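Local atomic coordinates of probable benzoylformate decarboxylase (Rhodococcus jostii, PDB entry 7ORX), a protein that belongs to the thiamine diphosphate-dependent enzyme family and binds thiamine diphosphate together with a sodium ion. Residues V376-S381 against D431-Y436; A385-M390 against G396-P401; A463-S468 against T473-G478; A52-A57 against M82-N87. All coordinates share one frame; numbering follows the deposited sequence.

Contact 1. Residues V376-S381 against D431-Y436; sequences VNESTS and DGSANY. With NA (sodium ion), chain J; TPP (thiamine diphosphate), chain I.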
loop_
_atom_site.group_PDB
_atom_site.type_symbol
_atom_site.label_atom_id
_atom_site.label_comp_id
_atom_site.label_asym_id
_atom_site.label_seq_id
_atom_site.Cartn_x
_atom_site.Cartn_y
_atom_site.Cartn_z
ATOM N N VAL C 376 19.833 -5.522 -29.145
ATOM C CA VAL C 376 18.638 -5.308 -28.293
ATOM C C VAL C 376 17.423 -5.850 -29.047
ATOM O O VAL C 376 16.976 -5.218 -30.011
ATOM C CB VAL C 376 18.477 -3.835 -27.904
ATOM C CG1 VAL C 376 17.203 -3.574 -27.132
ATOM C CG2 VAL C 376 19.669 -3.330 -27.108
ATOM N N ASN C 377 16.918 -6.993 -28.598
ATOM C CA ASN C 377 15.847 -7.813 -29.210
ATOM C C ASN C 377 14.504 -7.512 -28.556
ATOM O O ASN C 377 14.420 -7.585 -27.360
ATOM C CB ASN C 377 16.161 -9.287 -28.991
ATOM C CG ASN C 377 15.326 -10.180 -29.864
ATOM O OD1 ASN C 377 14.125 -9.985 -29.965
ATOM N ND2 ASN C 377 15.951 -11.124 -30.540
ATOM N N GLU C 378 13.471 -7.216 -29.323
ATOM C CA GLU C 378 12.083 -7.155 -28.813
ATOM C C GLU C 378 11.189 -7.644 -29.943
ATOM O O GLU C 378 10.408 -6.867 -30.482
ATOM C CB GLU C 378 11.765 -5.746 -28.332
ATOM C CG GLU C 378 10.464 -5.667 -27.538
ATOM C CD GLU C 378 10.186 -4.292 -26.922
ATOM O OE1 GLU C 378 10.325 -4.169 -25.644
ATOM O OE2 GLU C 378 9.904 -3.315 -27.705
ATOM N N SER C 379 11.417 -8.883 -30.351
ATOM C CA SER C 379 10.781 -9.551 -31.521
ATOM C C SER C 379 10.295 -10.895 -31.004
ATOM O O SER C 379 11.136 -11.834 -30.896
ATOM C CB SER C 379 11.728 -9.711 -32.678
ATOM O OG SER C 379 11.086 -10.342 -33.780
ATOM N N THR C 380 9.028 -10.946 -30.612
ATOM C CA THR C 380 8.543 -11.954 -29.648
ATOM C C THR C 380 8.436 -13.318 -30.334
ATOM O O THR C 380 8.822 -14.304 -29.682
ATOM C CB THR C 380 7.333 -11.379 -28.903
ATOM O OG1 THR C 380 6.518 -10.702 -29.839
ATOM C CG2 THR C 380 7.736 -10.359 -27.853
ATOM N N SER C 381 8.091 -13.386 -31.631
ATOM C CA SER C 381 7.803 -14.673 -32.334
ATOM C C SER C 381 9.041 -15.284 -33.000
ATOM O O SER C 381 8.907 -16.396 -33.486
ATOM C CB SER C 381 6.685 -14.519 -33.337
ATOM O OG SER C 381 7.152 -13.895 -34.516
ATOM N N ASP C 431 7.193 -5.091 -35.505
ATOM C CA ASP C 431 6.278 -3.980 -35.879
ATOM C C ASP C 431 5.293 -3.665 -34.745
ATOM O O ASP C 431 4.869 -2.498 -34.614
ATOM C CB ASP C 431 5.577 -4.273 -37.214
ATOM C CG ASP C 431 4.640 -5.482 -37.285
ATOM O OD1 ASP C 431 4.931 -6.551 -36.605
ATOM O OD2 ASP C 431 3.633 -5.347 -38.036
ATOM N N GLY C 432 4.905 -4.657 -33.962
ATOM C CA GLY C 432 4.070 -4.430 -32.770
ATOM C C GLY C 432 4.833 -3.663 -31.701
ATOM O O GLY C 432 4.367 -2.594 -31.331
ATOM N N SER C 433 5.955 -4.220 -31.240
ATOM C CA SER C 433 6.831 -3.683 -30.160
ATOM C C SER C 433 7.267 -2.250 -30.448
ATOM O O SER C 433 7.396 -1.472 -29.492
ATOM C CB SER C 433 8.041 -4.518 -30.007
ATOM O OG SER C 433 7.659 -5.850 -29.702
ATOM N N ALA C 434 7.526 -1.920 -31.714
ATOM C CA ALA C 434 8.154 -0.632 -32.038
ATOM C C ALA C 434 7.224 0.501 -31.614
ATOM O O ALA C 434 7.733 1.536 -31.273
ATOM C CB ALA C 434 8.456 -0.564 -33.495
ATOM N N ASN C 435 5.917 0.319 -31.624
ATOM C CA ASN C 435 4.957 1.430 -31.389
ATOM C C ASN C 435 4.964 1.851 -29.919
ATOM O O ASN C 435 4.586 3.003 -29.623
ATOM C CB ASN C 435 3.536 1.041 -31.803
ATOM C CG ASN C 435 3.465 0.764 -33.277
ATOM O OD1 ASN C 435 3.829 1.620 -34.063
ATOM N ND2 ASN C 435 3.098 -0.456 -33.631
ATOM N N TYR C 436 5.342 0.954 -29.006
ATOM C CA TYR C 436 5.357 1.269 -27.546
ATOM C C TYR C 436 6.513 2.246 -27.227
ATOM O O TYR C 436 6.295 2.970 -26.252
ATOM C CB TYR C 436 5.400 0.013 -26.681
ATOM C CG TYR C 436 4.286 -0.984 -26.880
ATOM C CD1 TYR C 436 4.400 -1.955 -27.861
ATOM C CD2 TYR C 436 3.177 -1.019 -26.054
ATOM C CE1 TYR C 436 3.416 -2.911 -28.043
ATOM C CE2 TYR C 436 2.196 -1.984 -26.200
ATOM C CZ TYR C 436 2.311 -2.935 -27.204
ATOM O OH TYR C 436 1.360 -3.904 -27.434
HETATM NA NA NA J . 4.770 -8.563 -35.871
HETATM N "N1'" TPP I . 1.485 -4.956 -24.063
HETATM C "C2'" TPP I . 2.694 -4.850 -23.498
HETATM C CM2 TPP I . 3.087 -3.531 -22.917
HETATM N "N3'" TPP I . 3.578 -5.844 -23.405
HETATM C "C4'" TPP I . 3.224 -7.037 -23.909
HETATM N "N4'" TPP I . 4.130 -8.018 -23.794
HETATM C "C5'" TPP I . 1.974 -7.247 -24.540
HETATM C "C6'" TPP I . 1.138 -6.147 -24.567
HETATM C "C7'" TPP I . 1.558 -8.579 -25.143
HETATM N N3 TPP I . 2.336 -8.962 -26.346
HETATM C C2 TPP I . 3.223 -9.962 -26.328
HETATM S S1 TPP I . 3.929 -10.264 -27.862
HETATM C C5 TPP I . 2.965 -8.982 -28.531
HETATM C C4 TPP I . 2.233 -8.334 -27.589
HETATM C CM4 TPP I . 1.372 -7.127 -27.823
HETATM C C6 TPP I . 2.958 -8.724 -30.013
HETATM C C7 TPP I . 4.086 -7.851 -30.477
HETATM O O7 TPP I . 4.772 -8.581 -31.511
HETATM P PA TPP I . 5.744 -7.846 -32.542
HETATM O O1A TPP I . 6.650 -6.781 -32.017
HETATM O O2A TPP I . 4.835 -7.434 -33.651
HETATM O O3A TPP I . 6.611 -9.144 -32.911
HETATM P PB TPP I . 6.118 -10.565 -33.535
HETATM O O1B TPP I . 7.348 -11.436 -33.733
HETATM O O2B TPP I . 5.117 -11.161 -32.568
HETATM O O3B TPP I . 5.476 -10.176 -34.848
HETATM O O HOH W 1 10.319 -0.965 -28.242
HETATM O O HOH W 2 7.082 -8.555 -36.382
#

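Contact 2. Residues A385-M390 against G396-P401; sequences AFWSQM and GSYYFP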
loop_
_atom_site.group_PDB
_atom_site.type_symbol
_atom_site.label_atom_id
_atom_site.label_comp_id
_atom_site.label_asym_id
_atom_site.label_seq_id
_atom_site.Cartn_x
_atom_site.Cartn_y
_atom_site.Cartn_z
ATOM N N ALA C 385 14.579 -18.798 -34.133
ATOM C CA ALA C 385 15.367 -18.287 -35.279
ATOM C C ALA C 385 16.623 -17.558 -34.783
ATOM O O ALA C 385 17.713 -17.854 -35.253
ATOM C CB ALA C 385 14.503 -17.378 -36.108
ATOM N N PHE C 386 16.484 -16.616 -33.868
ATOM C CA PHE C 386 17.631 -15.830 -33.354
ATOM C C PHE C 386 18.726 -16.786 -32.838
ATOM O O PHE C 386 19.889 -16.673 -33.205
ATOM C CB PHE C 386 17.120 -14.847 -32.289
ATOM C CG PHE C 386 18.187 -13.941 -31.769
ATOM C CD1 PHE C 386 19.046 -14.350 -30.791
ATOM C CD2 PHE C 386 18.392 -12.718 -32.354
ATOM C CE1 PHE C 386 20.087 -13.543 -30.373
ATOM C CE2 PHE C 386 19.437 -11.905 -31.957
ATOM C CZ PHE C 386 20.283 -12.328 -30.959
ATOM N N TRP C 387 18.364 -17.742 -31.995
ATOM C CA TRP C 387 19.361 -18.526 -31.224
ATOM C C TRP C 387 20.036 -19.554 -32.129
ATOM O O TRP C 387 21.203 -19.925 -31.888
ATOM C CB TRP C 387 18.695 -19.132 -29.989
ATOM C CG TRP C 387 18.364 -18.069 -28.990
ATOM C CD1 TRP C 387 17.135 -17.607 -28.626
ATOM C CD2 TRP C 387 19.316 -17.287 -28.261
ATOM N NE1 TRP C 387 17.257 -16.613 -27.692
ATOM C CE2 TRP C 387 18.581 -16.393 -27.459
ATOM C CE3 TRP C 387 20.711 -17.307 -28.163
ATOM C CZ2 TRP C 387 19.200 -15.511 -26.596
ATOM C CZ3 TRP C 387 21.322 -16.441 -27.295
ATOM C CH2 TRP C 387 20.572 -15.557 -26.525
ATOM N N SER C 388 19.335 -19.977 -33.160
ATOM C CA SER C 388 19.819 -21.031 -34.088
ATOM C C SER C 388 20.747 -20.390 -35.124
ATOM O O SER C 388 21.383 -21.111 -35.880
ATOM C CB SER C 388 18.655 -21.760 -34.725
ATOM O OG SER C 388 18.067 -20.949 -35.722
ATOM N N GLN C 389 20.877 -19.064 -35.104
ATOM C CA GLN C 389 21.433 -18.311 -36.251
ATOM C C GLN C 389 22.413 -17.212 -35.800
ATOM O O GLN C 389 23.079 -16.709 -36.669
ATOM C CB GLN C 389 20.229 -17.800 -37.036
ATOM C CG GLN C 389 20.449 -17.756 -38.538
ATOM C CD GLN C 389 20.588 -19.119 -39.178
ATOM O OE1 GLN C 389 21.476 -19.345 -39.979
ATOM N NE2 GLN C 389 19.695 -20.031 -38.855
ATOM N N MET C 390 22.590 -16.889 -34.508
ATOM C CA MET C 390 23.473 -15.754 -34.125
ATOM C C MET C 390 24.767 -16.245 -33.497
ATOM O O MET C 390 24.720 -17.317 -32.843
ATOM C CB MET C 390 22.743 -14.824 -33.163
ATOM C CG MET C 390 21.610 -14.096 -33.859
ATOM S SD MET C 390 22.239 -13.006 -35.124
ATOM C CE MET C 390 22.352 -11.506 -34.169
ATOM N N GLY C 396 27.724 -8.798 -22.719
ATOM C CA GLY C 396 26.807 -7.695 -23.022
ATOM C C GLY C 396 26.420 -7.645 -24.493
ATOM O O GLY C 396 26.221 -6.530 -24.970
ATOM N N SER C 397 26.205 -8.799 -25.130
ATOM C CA SER C 397 25.884 -8.898 -26.571
ATOM C C SER C 397 24.386 -9.023 -26.858
ATOM O O SER C 397 24.030 -8.837 -28.037
ATOM C CB SER C 397 26.621 -10.023 -27.190
ATOM O OG SER C 397 28.011 -9.760 -27.153
ATOM N N TYR C 398 23.543 -9.289 -25.860
ATOM C CA TYR C 398 22.083 -9.513 -26.015
ATOM C C TYR C 398 21.331 -8.914 -24.814
ATOM O O TYR C 398 21.698 -9.194 -23.677
ATOM C CB TYR C 398 21.795 -11.011 -26.131
ATOM C CG TYR C 398 20.354 -11.370 -26.393
ATOM C CD1 TYR C 398 19.857 -11.377 -27.674
ATOM C CD2 TYR C 398 19.473 -11.697 -25.377
ATOM C CE1 TYR C 398 18.544 -11.690 -27.944
ATOM C CE2 TYR C 398 18.140 -12.008 -25.628
ATOM C CZ TYR C 398 17.684 -12.010 -26.925
ATOM O OH TYR C 398 16.386 -12.297 -27.230
ATOM N N TYR C 399 20.300 -8.129 -25.100
ATOM C CA TYR C 399 19.295 -7.638 -24.133
ATOM C C TYR C 399 17.906 -7.871 -24.742
ATOM O O TYR C 399 17.697 -7.602 -25.884
ATOM C CB TYR C 399 19.531 -6.167 -23.767
ATOM C CG TYR C 399 20.910 -5.942 -23.233
ATOM C CD1 TYR C 399 21.223 -6.226 -21.935
ATOM C CD2 TYR C 399 21.932 -5.520 -24.047
ATOM C CE1 TYR C 399 22.505 -6.063 -21.428
ATOM C CE2 TYR C 399 23.226 -5.366 -23.575
ATOM C CZ TYR C 399 23.506 -5.625 -22.257
ATOM O OH TYR C 399 24.775 -5.450 -21.864
ATOM N N PHE C 400 16.982 -8.372 -23.929
ATOM C CA PHE C 400 15.553 -8.596 -24.248
ATOM C C PHE C 400 14.775 -8.184 -22.993
ATOM O O PHE C 400 15.219 -8.414 -21.887
ATOM C CB PHE C 400 15.369 -10.061 -24.672
ATOM C CG PHE C 400 13.950 -10.459 -24.963
ATOM C CD1 PHE C 400 13.034 -10.630 -23.961
ATOM C CD2 PHE C 400 13.509 -10.626 -26.261
ATOM C CE1 PHE C 400 11.719 -10.973 -24.240
ATOM C CE2 PHE C 400 12.190 -10.949 -26.547
ATOM C CZ PHE C 400 11.287 -11.100 -25.532
ATOM N N PRO C 401 13.576 -7.594 -23.116
ATOM C CA PRO C 401 12.843 -7.116 -21.953
ATOM C C PRO C 401 12.612 -8.233 -20.932
ATOM O O PRO C 401 11.993 -9.223 -21.285
ATOM C CB PRO C 401 11.498 -6.616 -22.528
ATOM C CG PRO C 401 11.421 -7.200 -23.909
ATOM C CD PRO C 401 12.852 -7.326 -24.363
#

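Contact 3. Residues A463-S468 against T473-G478; sequences ALRGFS and TGETPG. With TPP (thiamine diphosphate), chain I.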
loop_
_atom_site.group_PDB
_atom_site.type_symbol
_atom_site.label_atom_id
_atom_site.label_comp_id
_atom_site.label_asym_id
_atom_site.label_seq_id
_atom_site.Cartn_x
_atom_site.Cartn_y
_atom_site.Cartn_z
ATOM N N ALA C 463 3.558 -13.483 -31.992
ATOM C CA ALA C 463 3.670 -14.371 -30.806
ATOM C C ALA C 463 2.285 -14.591 -30.183
ATOM O O ALA C 463 2.115 -15.644 -29.556
ATOM C CB ALA C 463 4.650 -13.807 -29.796
ATOM N N LEU C 464 1.346 -13.647 -30.355
ATOM C CA LEU C 464 -0.063 -13.739 -29.869
ATOM C C LEU C 464 -0.901 -14.649 -30.759
ATOM O O LEU C 464 -1.897 -15.176 -30.234
ATOM C CB LEU C 464 -0.722 -12.355 -29.819
ATOM C CG LEU C 464 -0.293 -11.436 -28.681
ATOM C CD1 LEU C 464 -1.325 -10.325 -28.533
ATOM C CD2 LEU C 464 -0.092 -12.223 -27.377
ATOM N N ARG C 465 -0.562 -14.756 -32.055
ATOM C CA ARG C 465 -1.117 -15.793 -32.966
ATOM C C ARG C 465 -0.566 -17.164 -32.567
ATOM O O ARG C 465 -1.366 -18.105 -32.543
ATOM C CB ARG C 465 -0.798 -15.472 -34.422
ATOM C CG ARG C 465 -1.551 -14.269 -34.973
ATOM C CD ARG C 465 -1.462 -14.235 -36.490
ATOM N NE ARG C 465 -2.416 -13.270 -37.001
ATOM C CZ ARG C 465 -3.718 -13.477 -37.081
ATOM N NH1 ARG C 465 -4.239 -14.628 -36.689
ATOM N NH2 ARG C 465 -4.507 -12.512 -37.519
ATOM N N GLY C 466 0.738 -17.249 -32.221
ATOM C CA GLY C 466 1.417 -18.414 -31.583
ATOM C C GLY C 466 0.681 -18.940 -30.359
ATOM O O GLY C 466 0.546 -20.169 -30.223
ATOM N N PHE C 467 0.221 -18.033 -29.500
ATOM C CA PHE C 467 -0.480 -18.319 -28.216
ATOM C C PHE C 467 -1.946 -18.719 -28.461
ATOM O O PHE C 467 -2.421 -19.613 -27.727
ATOM C CB PHE C 467 -0.357 -17.139 -27.242
ATOM C CG PHE C 467 0.709 -17.309 -26.192
ATOM C CD1 PHE C 467 0.434 -18.007 -25.017
ATOM C CD2 PHE C 467 1.978 -16.761 -26.366
ATOM C CE1 PHE C 467 1.404 -18.157 -24.033
ATOM C CE2 PHE C 467 2.950 -16.901 -25.383
ATOM C CZ PHE C 467 2.662 -17.615 -24.229
ATOM N N SER C 468 -2.639 -18.115 -29.435
ATOM C CA SER C 468 -4.073 -18.413 -29.728
ATOM C C SER C 468 -4.232 -19.811 -30.346
ATOM O O SER C 468 -5.392 -20.243 -30.517
ATOM C CB SER C 468 -4.731 -17.328 -30.560
ATOM O OG SER C 468 -4.076 -17.150 -31.790
ATOM N N THR C 473 -7.865 -20.213 -28.384
ATOM C CA THR C 473 -8.665 -18.954 -28.281
ATOM C C THR C 473 -9.145 -18.514 -29.677
ATOM O O THR C 473 -10.168 -17.791 -29.730
ATOM C CB THR C 473 -7.891 -17.849 -27.532
ATOM O OG1 THR C 473 -6.664 -17.560 -28.207
ATOM C CG2 THR C 473 -7.632 -18.206 -26.075
ATOM N N GLY C 474 -8.433 -18.927 -30.744
ATOM C CA GLY C 474 -8.845 -18.808 -32.160
ATOM C C GLY C 474 -8.633 -17.408 -32.722
ATOM O O GLY C 474 -7.531 -16.817 -32.479
ATOM N N GLU C 475 -9.624 -16.905 -33.475
ATOM C CA GLU C 475 -9.566 -15.575 -34.161
ATOM C C GLU C 475 -10.088 -14.511 -33.178
ATOM O O GLU C 475 -11.310 -14.268 -33.142
ATOM C CB GLU C 475 -10.290 -15.591 -35.518
ATOM C CG GLU C 475 -9.734 -14.578 -36.515
ATOM C CD GLU C 475 -8.214 -14.542 -36.670
ATOM O OE1 GLU C 475 -7.584 -15.626 -36.732
ATOM O OE2 GLU C 475 -7.653 -13.432 -36.727
ATOM N N THR C 476 -9.159 -13.906 -32.430
ATOM C CA THR C 476 -9.361 -12.938 -31.316
ATOM C C THR C 476 -9.274 -11.533 -31.942
ATOM O O THR C 476 -8.493 -11.319 -32.885
ATOM C CB THR C 476 -8.338 -13.286 -30.195
ATOM O OG1 THR C 476 -8.915 -14.024 -29.109
ATOM C CG2 THR C 476 -7.626 -12.082 -29.609
ATOM N N PRO C 477 -10.068 -10.522 -31.488
ATOM C CA PRO C 477 -9.870 -9.135 -31.926
ATOM C C PRO C 477 -8.459 -8.622 -31.601
ATOM O O PRO C 477 -7.924 -8.891 -30.492
ATOM C CB PRO C 477 -10.912 -8.318 -31.154
ATOM C CG PRO C 477 -11.957 -9.338 -30.709
ATOM C CD PRO C 477 -11.225 -10.662 -30.584
ATOM N N GLY C 478 -7.841 -7.941 -32.570
ATOM C CA GLY C 478 -6.619 -7.132 -32.340
ATOM C C GLY C 478 -5.320 -7.923 -32.449
ATOM O O GLY C 478 -4.357 -7.511 -31.812
HETATM N "N1'" TPP I . 1.485 -4.956 -24.063
HETATM C "C2'" TPP I . 2.694 -4.850 -23.498
HETATM C CM2 TPP I . 3.087 -3.531 -22.917
HETATM N "N3'" TPP I . 3.578 -5.844 -23.405
HETATM C "C4'" TPP I . 3.224 -7.037 -23.909
HETATM N "N4'" TPP I . 4.130 -8.018 -23.794
HETATM C "C5'" TPP I . 1.974 -7.247 -24.540
HETATM C "C6'" TPP I . 1.138 -6.147 -24.567
HETATM C "C7'" TPP I . 1.558 -8.579 -25.143
HETATM N N3 TPP I . 2.336 -8.962 -26.346
HETATM C C2 TPP I . 3.223 -9.962 -26.328
HETATM S S1 TPP I . 3.929 -10.264 -27.862
HETATM C C5 TPP I . 2.965 -8.982 -28.531
HETATM C C4 TPP I . 2.233 -8.334 -27.589
HETATM C CM4 TPP I . 1.372 -7.127 -27.823
HETATM C C6 TPP I . 2.958 -8.724 -30.013
HETATM C C7 TPP I . 4.086 -7.851 -30.477
HETATM O O7 TPP I . 4.772 -8.581 -31.511
HETATM P PA TPP I . 5.744 -7.846 -32.542
HETATM O O1A TPP I . 6.650 -6.781 -32.017
HETATM O O2A TPP I . 4.835 -7.434 -33.651
HETATM O O3A TPP I . 6.611 -9.144 -32.911
HETATM P PB TPP I . 6.118 -10.565 -33.535
HETATM O O1B TPP I . 7.348 -11.436 -33.733
HETATM O O2B TPP I . 5.117 -11.161 -32.568
HETATM O O3B TPP I . 5.476 -10.176 -34.848
#

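Contact 4. Residues A52-A57 against M82-N87; sequences AVLSMA and MGALTN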
loop_
_atom_site.group_PDB
_atom_site.type_symbol
_atom_site.label_atom_id
_atom_site.label_comp_id
_atom_site.label_asym_id
_atom_site.label_seq_id
_atom_site.Cartn_x
_atom_site.Cartn_y
_atom_site.Cartn_z
ATOM N N ALA C 52 9.711 5.838 -22.750
ATOM C CA ALA C 52 10.921 5.912 -23.582
ATOM C C ALA C 52 12.095 6.387 -22.724
ATOM O O ALA C 52 13.147 5.731 -22.761
ATOM C CB ALA C 52 10.663 6.831 -24.756
ATOM N N VAL C 53 11.912 7.477 -21.971
ATOM C CA VAL C 53 12.974 8.023 -21.080
ATOM C C VAL C 53 13.526 6.884 -20.225
ATOM O O VAL C 53 14.726 6.700 -20.072
ATOM C CB VAL C 53 12.382 9.103 -20.170
ATOM C CG1 VAL C 53 13.261 9.398 -18.964
ATOM C CG2 VAL C 53 12.058 10.357 -20.947
ATOM N N LEU C 54 12.617 6.148 -19.646
ATOM C CA LEU C 54 13.011 5.246 -18.574
ATOM C C LEU C 54 13.642 4.007 -19.203
ATOM O O LEU C 54 14.682 3.541 -18.687
ATOM C CB LEU C 54 11.771 4.967 -17.744
ATOM C CG LEU C 54 12.139 4.299 -16.447
ATOM C CD1 LEU C 54 11.456 5.010 -15.300
ATOM C CD2 LEU C 54 11.837 2.800 -16.544
ATOM N N SER C 55 13.080 3.528 -20.305
ATOM C CA SER C 55 13.670 2.400 -21.072
ATOM C C SER C 55 15.048 2.779 -21.641
ATOM O O SER C 55 15.929 1.904 -21.628
ATOM C CB SER C 55 12.747 1.961 -22.156
ATOM O OG SER C 55 11.645 1.241 -21.636
ATOM N N MET C 56 15.242 4.020 -22.114
ATOM C CA MET C 56 16.575 4.528 -22.532
ATOM C C MET C 56 17.543 4.430 -21.337
ATOM O O MET C 56 18.679 3.968 -21.509
ATOM C CB MET C 56 16.508 5.986 -23.002
ATOM C CG MET C 56 16.284 6.152 -24.472
ATOM S SD MET C 56 15.781 7.854 -24.986
ATOM C CE MET C 56 17.097 8.715 -24.167
ATOM N N ALA C 57 17.096 4.875 -20.155
ATOM C CA ALA C 57 17.905 4.879 -18.934
ATOM C C ALA C 57 18.284 3.437 -18.637
ATOM O O ALA C 57 19.431 3.187 -18.299
ATOM C CB ALA C 57 17.119 5.500 -17.816
ATOM N N MET C 82 5.537 3.296 -15.354
ATOM C CA MET C 82 5.302 2.072 -14.546
ATOM C C MET C 82 5.539 0.820 -15.368
ATOM O O MET C 82 6.158 -0.104 -14.871
ATOM C CB MET C 82 3.876 2.068 -14.017
ATOM C CG MET C 82 3.667 3.183 -13.013
ATOM S SD MET C 82 3.428 2.521 -11.379
ATOM C CE MET C 82 5.001 1.679 -11.139
ATOM N N GLY C 83 5.052 0.794 -16.604
ATOM C CA GLY C 83 5.241 -0.351 -17.519
ATOM C C GLY C 83 6.713 -0.642 -17.705
ATOM O O GLY C 83 7.149 -1.809 -17.487
ATOM N N ALA C 84 7.481 0.395 -18.064
ATOM C CA ALA C 84 8.923 0.255 -18.347
ATOM C C ALA C 84 9.633 -0.254 -17.093
ATOM O O ALA C 84 10.470 -1.137 -17.213
ATOM C CB ALA C 84 9.450 1.561 -18.839
ATOM N N LEU C 85 9.219 0.243 -15.933
ATOM C CA LEU C 85 9.862 -0.014 -14.618
ATOM C C LEU C 85 9.793 -1.506 -14.282
ATOM O O LEU C 85 10.713 -1.982 -13.621
ATOM C CB LEU C 85 9.141 0.839 -13.572
ATOM C CG LEU C 85 9.998 1.457 -12.495
ATOM C CD1 LEU C 85 11.401 1.791 -12.983
ATOM C CD2 LEU C 85 9.304 2.688 -11.948
ATOM N N THR C 86 8.759 -2.219 -14.731
ATOM C CA THR C 86 8.644 -3.688 -14.532
ATOM C C THR C 86 9.888 -4.380 -15.108
ATOM O O THR C 86 10.368 -5.344 -14.487
ATOM C CB THR C 86 7.379 -4.286 -15.176
ATOM O OG1 THR C 86 7.397 -4.219 -16.626
ATOM C CG2 THR C 86 6.118 -3.668 -14.594
ATOM N N ASN C 87 10.361 -3.956 -16.281
ATOM C CA ASN C 87 11.521 -4.616 -16.922
ATOM C C ASN C 87 12.732 -4.407 -16.013
ATOM O O ASN C 87 13.498 -5.353 -15.842
ATOM C CB ASN C 87 11.743 -4.141 -18.367
ATOM C CG ASN C 87 10.753 -4.788 -19.319
ATOM O OD1 ASN C 87 10.499 -5.987 -19.256
ATOM N ND2 ASN C 87 10.170 -4.013 -20.207
#

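Contact 1. Residues V376-S381 against D431-Y436
E378 and S433 carry the direct contact between the end of a strand and the loop following its neighbour. The extended E378 side chain runs alongside S433, with CG 3.6 Å from S433 CB; its carboxylate goes on to the backbone N of F408. Among the hydrogen bonds, S433 OG lies 3.0 Å from E378 O and 2.7 Å from thiamine diphosphate O1A, and its single proton could serve either. With OG turned beside its own backbone nitrogen (chi1 -59°), hydroxyl and N-H converge on the same O1A; S433 N donates at 2.8 Å and nearly straight (166°). G432 N binds O2A, while S381 N and OG both grip O1B on the second phosphate. The sodium ion is held by D431 OD1 at 2.1 Å, thiamine diphosphate O2A and O3B chelate it, and a water, N458 OD1 and T460 O complete the site. The contact thus sits at the C-terminal ends of parallel strands 374-378 and 425-430, with helices 462-470 and 486-493 packed nearby.

Contact 2. Residues A385-M390 against G396-P401
F386 and Y398 both carry their rings trans to the main-chain nitrogen (chi1 -176° in each), a setting that sends one out from the helix and the other off the strand until they meet. W387 turns its indole back beside its own nitrogen, which brings the six-membered ring to the same tyrosine. There the edge of W387 points at the face of Y398, CZ2 standing 3.7 Å above the centre of the Y398 ring, with centroids 4.9 Å apart and planes at 55°. F386 meets Y398 obliquely, at 52°, and the two side chains pass alongside one another, running in opposing senses; Y398 CE1 lies over the rim of one F386 face, 3.4 Å from F386 CE1. M390 CG covers the opposite face of F386, and F362 of helix 358-368 adds an edge-to-face contact. This aromatic cluster packs helix 383-389 onto strand 398-399 within the beta-alpha-beta unit that begins at strand 374-378, part of the parallel sheet of the C-terminal thiamine diphosphate-binding domain.

Contact 3. Residues A463-S468 against T473-G478
R465 and E475 face each other as a bidentate salt bridge between helix 462-470 and the loop that follows it, in the C-terminal thiamine diphosphate-binding domain. The guanidinium and carboxylate planes lie 24° apart, and the carboxylate approaches the guanidinium at its edge, near its plane. R465 NH1 points at E475 OE1 (3.5 Å) and NH2 at OE2 (3.4 Å); both bonds are long and weak, the NH1 bond the straighter (168°). The arginine reaches out on a chain extended from CG to NE, whereas the glutamate leaves its backbone away from the helix and is folded back by a bend at chi2 (47°). A firmer charge partner of R465 NH2 is D480, and T460 OG1 takes the NE proton, so the guanidinium is shared among several groups. Further down the helix, S468 turns toward the loop. Its carbonyl oxygen accepts from T473 N at 3.3 Å, and more weakly from G474 N, which ties the returning chain to the helix. T473 and T476 also pack on L32 of the second subunit. At the other end of the segment, L464 CG lies 4.1 Å from C4 of the thiazolium ring of thiamine diphosphate, and A463 N donates to diphosphate atom O2B. S468 OG, set between its own backbone N and carbonyl carbon, turns back along the helix and donates to R465 O at 3.0 Å.

Contact 4. Residues A52-A57 against M82-N87
S55 OG is hydrogen-bonded to G407 O, with G51 O a weak alternative acceptor for its one proton, and it rests 3.6 Å from A84 CB on the facing helix. The rest of the interface is apolar. L54, whose CG is trans to the backbone nitrogen (chi1 -167°), directs CD2 onto A84 CB at 3.5 Å and on to L85 CD1 at 3.7 Å, the two leucine side chains crossing at about a right angle. A84, small and pointing at its partner, is thus met by both L54 and S55, and the axes of the two segments approach to 8.7 Å. On the far side of the second helix, T86 OG1 donates to G83 O at 2.6 Å, an oxygen that T86 N also uses, and pairs with S403 OG. The two helical segments run nearly parallel, 16° apart. Helix 50-64 lies on strands 22-25 and 68-73 through V53, and against helix 409-418 through S55 and M56, while helix 82-90 meets the second subunit, T86 packing on its S76.

In the fold
Three of the contacts belong to the C-terminal thiamine diphosphate-binding domain, and contact 4 to the N-terminal one. Contacts 1 and 2, with centres about 13 Å apart, share a sheet: N377 N lies 2.9 Å from Y399 O, a probable hydrogen bond between adjacent strands. Contact 3, centred about 17 Å from contact 1, closes on the same diphosphate from the helix 462-470 side, where T380 OG1 packs 3.6 Å from A463 CB. Contact 4 lies about 15 Å from contact 1, centre to centre, and touches contact 2 through P401 CB and N87 OD1 (3.5 Å). Its A84 side chain is about 9 Å from a thiamine diphosphate, and N87 bonds to S403 and G405, flanking G404, whose O is hydrogen-bonded to thiamine diphosphate.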